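Local coordinates for beta2-microglobulin (Anolis carolinensis, PDB 7CPO), which pairs as the light chain with the MHC class I heavy chain, probably supporting the complex that presents peptides to T cells, at residues Thr1-Pro5 with Ser29-Ile35; Thr22-Tyr26 with Phe78-Val82; Met46-Ser52 with Arg64-Val70. All coordinates share one frame; numbering follows the deposited sequence.

Interaction 1: Thr1-Pro5 with Ser29-Ile35; sequences TQKAP and SFHPPKI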
# COMPACT_ATOMS: atom_id res chain seq x y z
N THR B 1 14.99 12.70 2.19
CA THR B 1 13.99 12.81 1.13
C THR B 1 14.09 11.68 0.13
O THR B 1 13.07 11.20 -0.38
CB THR B 1 14.10 14.15 0.39
OG1 THR B 1 14.24 15.22 1.33
CG2 THR B 1 12.86 14.38 -0.46
N GLN B 2 15.31 11.27 -0.20
CA GLN B 2 15.53 9.98 -0.83
C GLN B 2 15.45 8.91 0.24
O GLN B 2 15.99 9.07 1.34
CB GLN B 2 16.89 9.92 -1.52
CG GLN B 2 16.97 10.73 -2.79
CD GLN B 2 17.95 10.12 -3.77
OE1 GLN B 2 17.62 9.93 -4.95
NE2 GLN B 2 19.15 9.80 -3.30
N LYS B 3 14.76 7.82 -0.07
CA LYS B 3 14.56 6.75 0.90
C LYS B 3 14.71 5.41 0.20
O LYS B 3 14.20 5.21 -0.91
CB LYS B 3 13.18 6.87 1.57
CG LYS B 3 13.05 8.11 2.44
CD LYS B 3 11.60 8.54 2.63
CE LYS B 3 11.49 9.92 3.25
NZ LYS B 3 10.24 10.05 4.05
N ALA B 4 15.41 4.51 0.84
CA ALA B 4 15.72 3.23 0.24
C ALA B 4 14.56 2.26 0.47
O ALA B 4 13.82 2.38 1.44
CB ALA B 4 17.00 2.66 0.83
N PRO B 5 14.38 1.30 -0.43
CA PRO B 5 13.29 0.33 -0.26
C PRO B 5 13.55 -0.65 0.88
O PRO B 5 14.66 -1.15 1.05
CB PRO B 5 13.24 -0.38 -1.62
CG PRO B 5 14.54 -0.09 -2.27
CD PRO B 5 14.91 1.28 -1.81
N SER B 29 8.30 1.88 1.48
CA SER B 29 9.02 2.89 2.24
C SER B 29 10.10 3.59 1.42
O SER B 29 11.02 4.18 1.99
CB SER B 29 9.62 2.28 3.51
OG SER B 29 8.60 1.66 4.27
N PHE B 30 10.01 3.60 0.09
CA PHE B 30 11.04 4.22 -0.75
C PHE B 30 10.52 5.48 -1.43
O PHE B 30 9.32 5.75 -1.50
CB PHE B 30 11.57 3.23 -1.80
CG PHE B 30 10.50 2.68 -2.72
CD1 PHE B 30 10.24 3.28 -3.95
CD2 PHE B 30 9.77 1.55 -2.36
CE1 PHE B 30 9.26 2.77 -4.79
CE2 PHE B 30 8.78 1.04 -3.20
CZ PHE B 30 8.54 1.65 -4.42
N HIS B 31 11.47 6.25 -1.95
CA HIS B 31 11.19 7.49 -2.64
C HIS B 31 12.43 7.90 -3.42
O HIS B 31 13.55 7.74 -2.91
CB HIS B 31 10.80 8.58 -1.64
CG HIS B 31 10.00 9.68 -2.25
ND1 HIS B 31 10.56 10.62 -3.10
CD2 HIS B 31 8.68 9.98 -2.16
CE1 HIS B 31 9.61 11.45 -3.50
NE2 HIS B 31 8.47 11.08 -2.95
N PRO B 32 12.30 8.41 -4.66
CA PRO B 32 11.15 8.59 -5.56
C PRO B 32 10.56 7.24 -6.00
O PRO B 32 11.12 6.21 -5.65
CB PRO B 32 11.76 9.36 -6.74
CG PRO B 32 13.18 8.92 -6.75
CD PRO B 32 13.56 8.84 -5.31
N PRO B 33 9.45 7.25 -6.75
CA PRO B 33 8.75 5.98 -7.02
C PRO B 33 9.38 5.11 -8.10
O PRO B 33 9.02 3.93 -8.19
CB PRO B 33 7.35 6.44 -7.45
CG PRO B 33 7.59 7.82 -8.02
CD PRO B 33 8.64 8.42 -7.16
N LYS B 34 10.27 5.64 -8.92
CA LYS B 34 10.92 4.83 -9.93
C LYS B 34 11.70 3.70 -9.27
O LYS B 34 12.61 3.93 -8.46
CB LYS B 34 11.84 5.70 -10.78
CG LYS B 34 12.80 4.91 -11.65
CD LYS B 34 13.35 5.74 -12.81
CE LYS B 34 13.95 7.07 -12.39
NZ LYS B 34 14.75 7.64 -13.53
N ILE B 35 11.33 2.46 -9.60
CA ILE B 35 11.97 1.29 -9.01
C ILE B 35 11.79 0.14 -9.98
O ILE B 35 10.77 0.02 -10.65
CB ILE B 35 11.38 0.98 -7.61
CG1 ILE B 35 12.33 0.08 -6.80
CG2 ILE B 35 10.00 0.35 -7.73
CD1 ILE B 35 11.89 -0.14 -5.34
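Lys3 and His31 pair through their backbones, the only bridge between Thr1-Pro5 and Ser29-Ile35. Lys3 N donates to His31 O at 3.1 Å, while His31 N returns a bond of the same length to Lys3 O. Lys3 O further receives the CA-H of Phe30, CA to O 3.3 Å. Beyond this antiparallel hydrogen-bonded pair the contact turns apolar: Pro5 CD rests 3.9 Å from Phe30 CB, with the two side chains crossing at about a right angle, and Pro5 CB meets Ile35 CD1 at 4.0 Å. The segment Thr1-Pro5 leads into strand 6-11, an outer strand of the immunoglobulin C1-set sandwich, and lies along the corner where the chain leaves strand 21-30. Phe30 takes a chi1 of 58°, its CG wedged between backbone N and carbonyl carbon, which turns the ring back over its own segment; Ile35 CD1 sits 3.7 Å above the ring centre. A cis peptide bond precedes Pro32. Further out, His84 meets the Phe30 ring edge-to-face and hydrogen-bonds Pro32 O, while Phe62 packs against Phe30 and His31. On the MHC class I heavy chain, Gly121 packs against His31 and Asp120 against Thr1.

Interaction 2: Thr22-Tyr26 with Phe78-Val82; sequences TFHCY and FACKV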
# COMPACT_ATOMS: atom_id res chain seq x y z
N THR B 22 2.62 -19.03 -5.44
CA THR B 22 2.88 -17.71 -5.99
C THR B 22 4.06 -17.12 -5.26
O THR B 22 4.09 -17.09 -4.03
CB THR B 22 1.66 -16.79 -5.86
OG1 THR B 22 0.54 -17.43 -6.45
CG2 THR B 22 1.93 -15.46 -6.54
N PHE B 23 5.04 -16.66 -6.03
CA PHE B 23 6.23 -16.02 -5.51
C PHE B 23 6.02 -14.52 -5.56
O PHE B 23 5.64 -13.99 -6.61
CB PHE B 23 7.44 -16.43 -6.34
CG PHE B 23 8.73 -15.80 -5.90
CD1 PHE B 23 9.17 -15.93 -4.59
CD2 PHE B 23 9.52 -15.10 -6.81
CE1 PHE B 23 10.37 -15.37 -4.19
CE2 PHE B 23 10.72 -14.53 -6.41
CZ PHE B 23 11.14 -14.67 -5.10
N HIS B 24 6.26 -13.83 -4.45
CA HIS B 24 6.07 -12.39 -4.35
C HIS B 24 7.37 -11.69 -3.99
O HIS B 24 8.16 -12.20 -3.19
CB HIS B 24 5.04 -12.00 -3.28
CG HIS B 24 3.73 -12.73 -3.39
ND1 HIS B 24 3.57 -14.04 -2.98
CD2 HIS B 24 2.51 -12.31 -3.81
CE1 HIS B 24 2.31 -14.40 -3.16
NE2 HIS B 24 1.64 -13.37 -3.66
N CYS B 25 7.55 -10.49 -4.54
CA CYS B 25 8.55 -9.55 -4.06
C CYS B 25 7.88 -8.21 -3.81
O CYS B 25 7.19 -7.67 -4.68
CB CYS B 25 9.71 -9.42 -5.05
SG CYS B 25 10.99 -8.25 -4.50
N TYR B 26 8.07 -7.67 -2.61
CA TYR B 26 7.33 -6.50 -2.14
C TYR B 26 8.30 -5.45 -1.61
O TYR B 26 9.16 -5.76 -0.78
CB TYR B 26 6.32 -6.89 -1.07
CG TYR B 26 5.54 -5.74 -0.52
CD1 TYR B 26 4.63 -5.04 -1.31
CD2 TYR B 26 5.70 -5.34 0.80
CE1 TYR B 26 3.91 -3.98 -0.79
CE2 TYR B 26 4.99 -4.28 1.32
CZ TYR B 26 4.10 -3.60 0.52
OH TYR B 26 3.38 -2.54 1.03
N PHE B 78 14.79 -19.14 -5.66
CA PHE B 78 13.99 -17.97 -6.00
C PHE B 78 14.53 -16.73 -5.31
O PHE B 78 14.88 -16.76 -4.12
CB PHE B 78 12.54 -18.18 -5.59
CG PHE B 78 11.90 -19.36 -6.26
CD1 PHE B 78 11.38 -19.24 -7.54
CD2 PHE B 78 11.85 -20.59 -5.63
CE1 PHE B 78 10.80 -20.32 -8.16
CE2 PHE B 78 11.27 -21.67 -6.24
CZ PHE B 78 10.75 -21.54 -7.51
N ALA B 79 14.58 -15.62 -6.05
CA ALA B 79 15.13 -14.39 -5.51
C ALA B 79 14.52 -13.19 -6.24
O ALA B 79 13.75 -13.33 -7.20
CB ALA B 79 16.66 -14.38 -5.60
N CYS B 80 14.88 -12.00 -5.76
CA CYS B 80 14.30 -10.77 -6.25
C CYS B 80 15.41 -9.73 -6.37
O CYS B 80 16.16 -9.51 -5.42
CB CYS B 80 13.18 -10.29 -5.31
SG CYS B 80 12.63 -8.60 -5.66
N LYS B 81 15.51 -9.11 -7.53
CA LYS B 81 16.51 -8.08 -7.79
C LYS B 81 15.82 -6.72 -7.79
O LYS B 81 14.96 -6.46 -8.64
CB LYS B 81 17.21 -8.35 -9.12
CG LYS B 81 18.32 -7.38 -9.48
CD LYS B 81 18.81 -7.67 -10.90
CE LYS B 81 19.49 -6.47 -11.53
NZ LYS B 81 19.94 -6.77 -12.93
N VAL B 82 16.21 -5.86 -6.85
CA VAL B 82 15.65 -4.53 -6.69
C VAL B 82 16.70 -3.50 -7.08
O VAL B 82 17.81 -3.50 -6.53
CB VAL B 82 15.18 -4.29 -5.24
CG1 VAL B 82 14.68 -2.84 -5.07
CG2 VAL B 82 14.11 -5.30 -4.84
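Cys25 and Cys80 are joined by a disulfide, SG to SG 2.0 Å, that bridges the two sheets of the domain. Both cysteines hold SG anti to the backbone N, and the S-S torsion of -63° closes a compact link that brings Cys25 CB within 3.6 Å of Cys80 CB. The strands run at 28° to one another, their axes 7.8 Å apart at closest, too far for backbone pairing, so side chains bridge the gap. The tight part continues at Phe23, whose ring reaches across to Phe78 and Ala79, two and one residues before Cys80. Phe78 CB sits over one face of that ring, 3.9 Å from its centroid, as a CH-pi contact displaced toward the rim. At the ring edge, near its plane, Phe23 CE2 comes 3.4 Å from Ala79 O. The ring planes form an oblique pair at 43°, the side chains run past each other in opposite directions, and the Phe78 ring meets Phe11 edge-to-face. With an alanine in place of Phe23, Phe78 CB would probably lose the ring face it lies on, and a gap would open over Ala79. Packing is looser at the other end, where Val82 CG2 only approaches Cys25 SG, at 4.3 Å. On the other face of strand 21-30, buried against the MHC class I heavy chain, His24 and Tyr26 point away from Phe78-Val82; His24 NE2 hydrogen-bonds Ser239 N of that chain, and Tyr26 packs on its Ser236. On the far side Lys81 is partly exposed. This is the intersheet disulfide of the immunoglobulin fold: a covalent bond set in buried apolar groups ties the sheets together at a fixed spacing, leaving strand 21-30 to present its outer side chains to the heavy chain.

Interaction 3: Met46-Ser52 with Arg64-Val70; sequences MENVQQS and RLVYAKV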
# COMPACT_ATOMS: atom_id res chain seq x y z
N MET B 46 12.09 -14.51 -14.32
CA MET B 46 10.91 -15.35 -14.53
C MET B 46 10.04 -14.77 -15.64
O MET B 46 10.09 -13.58 -15.94
CB MET B 46 10.10 -15.45 -13.23
CG MET B 46 10.91 -15.97 -12.03
SD MET B 46 9.95 -16.20 -10.51
CE MET B 46 8.91 -17.59 -10.96
N GLU B 47 9.24 -15.63 -16.26
CA GLU B 47 8.27 -15.12 -17.22
C GLU B 47 6.92 -14.96 -16.51
O GLU B 47 6.74 -15.35 -15.36
CB GLU B 47 8.15 -16.06 -18.43
CG GLU B 47 9.41 -16.28 -19.29
CD GLU B 47 9.54 -17.73 -19.76
OE1 GLU B 47 8.49 -18.34 -20.06
OE2 GLU B 47 10.67 -18.26 -19.85
N ASN B 48 5.95 -14.35 -17.20
CA ASN B 48 4.56 -14.32 -16.74
C ASN B 48 4.43 -13.61 -15.40
O ASN B 48 3.75 -14.07 -14.47
CB ASN B 48 4.00 -15.73 -16.65
CG ASN B 48 3.75 -16.33 -18.01
OD1 ASN B 48 3.44 -17.50 -18.13
ND2 ASN B 48 3.88 -15.51 -19.06
N VAL B 49 5.07 -12.51 -15.31
CA VAL B 49 5.20 -11.75 -14.08
C VAL B 49 4.12 -10.67 -14.03
O VAL B 49 3.80 -10.04 -15.05
CB VAL B 49 6.61 -11.15 -14.02
CG1 VAL B 49 6.76 -10.27 -12.80
CG2 VAL B 49 7.65 -12.27 -14.05
N GLN B 50 3.56 -10.44 -12.85
CA GLN B 50 2.56 -9.41 -12.65
C GLN B 50 3.05 -8.38 -11.64
O GLN B 50 3.85 -8.70 -10.76
CB GLN B 50 1.26 -10.01 -12.14
CG GLN B 50 0.76 -11.11 -13.02
CD GLN B 50 -0.60 -10.80 -13.56
OE1 GLN B 50 -1.61 -11.17 -12.95
NE2 GLN B 50 -0.65 -10.10 -14.69
N GLN B 51 2.53 -7.15 -11.74
CA GLN B 51 2.87 -6.10 -10.79
C GLN B 51 1.66 -5.21 -10.49
O GLN B 51 0.93 -4.79 -11.39
CB GLN B 51 4.04 -5.26 -11.30
CG GLN B 51 3.69 -4.16 -12.27
CD GLN B 51 4.85 -3.22 -12.46
OE1 GLN B 51 6.01 -3.62 -12.28
NE2 GLN B 51 4.57 -1.97 -12.82
N SER B 52 1.47 -4.92 -9.21
CA SER B 52 0.38 -4.07 -8.75
C SER B 52 0.59 -2.63 -9.18
O SER B 52 1.70 -2.21 -9.53
CB SER B 52 0.28 -4.11 -7.22
OG SER B 52 1.34 -3.36 -6.67
N ARG B 64 5.04 -1.28 -3.91
CA ARG B 64 4.95 -1.99 -5.18
C ARG B 64 5.08 -3.49 -4.93
O ARG B 64 6.02 -3.93 -4.25
CB ARG B 64 6.04 -1.53 -6.15
CG ARG B 64 6.07 -2.29 -7.48
CD ARG B 64 5.01 -1.78 -8.43
NE ARG B 64 5.39 -0.49 -9.00
CZ ARG B 64 4.62 0.21 -9.82
NH1 ARG B 64 3.43 -0.25 -10.18
NH2 ARG B 64 5.05 1.37 -10.30
N LEU B 65 4.16 -4.26 -5.49
CA LEU B 65 4.14 -5.71 -5.37
C LEU B 65 4.36 -6.32 -6.75
O LEU B 65 3.81 -5.86 -7.75
CB LEU B 65 2.83 -6.20 -4.78
CG LEU B 65 2.70 -7.72 -4.68
CD1 LEU B 65 3.65 -8.32 -3.62
CD2 LEU B 65 1.26 -8.08 -4.41
N VAL B 66 5.20 -7.36 -6.79
CA VAL B 66 5.58 -8.05 -8.02
C VAL B 66 5.50 -9.54 -7.76
O VAL B 66 6.01 -10.02 -6.74
CB VAL B 66 7.01 -7.66 -8.46
CG1 VAL B 66 7.36 -8.33 -9.78
CG2 VAL B 66 7.14 -6.13 -8.59
N TYR B 67 4.83 -10.27 -8.64
CA TYR B 67 4.61 -11.67 -8.34
C TYR B 67 4.42 -12.48 -9.62
O TYR B 67 4.22 -11.93 -10.71
CB TYR B 67 3.41 -11.85 -7.39
CG TYR B 67 2.11 -11.35 -7.95
CD1 TYR B 67 1.23 -12.20 -8.61
CD2 TYR B 67 1.74 -10.02 -7.80
CE1 TYR B 67 0.03 -11.73 -9.13
CE2 TYR B 67 0.53 -9.54 -8.32
CZ TYR B 67 -0.32 -10.40 -8.98
OH TYR B 67 -1.51 -9.93 -9.49
N ALA B 68 4.51 -13.80 -9.47
CA ALA B 68 4.41 -14.74 -10.58
C ALA B 68 4.07 -16.11 -10.03
O ALA B 68 4.52 -16.48 -8.95
CB ALA B 68 5.72 -14.81 -11.38
N LYS B 69 3.25 -16.84 -10.77
CA LYS B 69 2.96 -18.22 -10.42
C LYS B 69 4.18 -19.08 -10.72
O LYS B 69 4.98 -18.78 -11.61
CB LYS B 69 1.74 -18.73 -11.19
CG LYS B 69 0.39 -18.25 -10.63
CD LYS B 69 -0.79 -19.11 -11.12
CE LYS B 69 -0.94 -19.06 -12.66
NZ LYS B 69 -2.14 -18.29 -13.11
N VAL B 70 4.35 -20.13 -9.92
CA VAL B 70 5.52 -20.99 -10.03
C VAL B 70 5.21 -22.31 -9.34
O VAL B 70 4.32 -22.38 -8.49
CB VAL B 70 6.77 -20.30 -9.43
CG1 VAL B 70 6.77 -20.41 -7.91
CG2 VAL B 70 8.03 -20.92 -10.01
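Gln50 lies across the Tyr67 ring, with CB over one face, 3.8 Å from the centroid. Gln50's amide plane stands 74° from that ring. Tyr67 CG occupies the position between backbone N and carbonyl carbon (chi1 61°), which swings the ring beneath Gln50. Their backbones exchange two hydrogen bonds, Gln50 N to Tyr67 O at 2.7 Å and Tyr67 N to Gln50 O at 2.8 Å. On the opposite face of the sheet, Val49 CG1 touches Val66 CG1 at 3.6 Å, and Gln51 shares this face. Gln51 NE2 lies over one face of the Arg64 guanidinium, the planes 26° apart, a packing of two donors rather than a bond. Arg64 NH1 instead donates to Ser52 O, 2.7 Å away and in both the carbonyl and guanidinium planes. Ser52 is also held to Leu65 by two bonds: its N donates to Leu65 O, and its OG accepts from Leu65 N at 3.2 Å. At the other end Met46 CE meets Val70 CG2 at 3.6 Å, the side chains crossing at about a right angle; Phe23 and Leu39 also touch Met46. The arrangement is an antiparallel beta hairpin with its outer strand, 49-56, at the edge of one sheet of an immunoglobulin C1-set sandwich.

In the fold
Interactions 2 and 3 lie side by side, their centres 8 Å apart, while interaction 1 sits at one end of the domain, 18 and 20 Å from them. Strand 21-30 serves interactions 1 and 2 and neighbours strand 62-70 of interaction 3 in the same four-stranded sheet, where probable hydrogen bonds join Phe23 to Ala68 and Cys25 to Val66. Interaction 2 crosses to the other sheet through strand 78-83, whose Val82 packs against Pro5 and Ile35 of interaction 1. Along the chain, interactions 1 and 2 alternate segments, and interaction 3 is nested inside the loop closed by interaction 2. All three place residues against the MHC class I heavy chain.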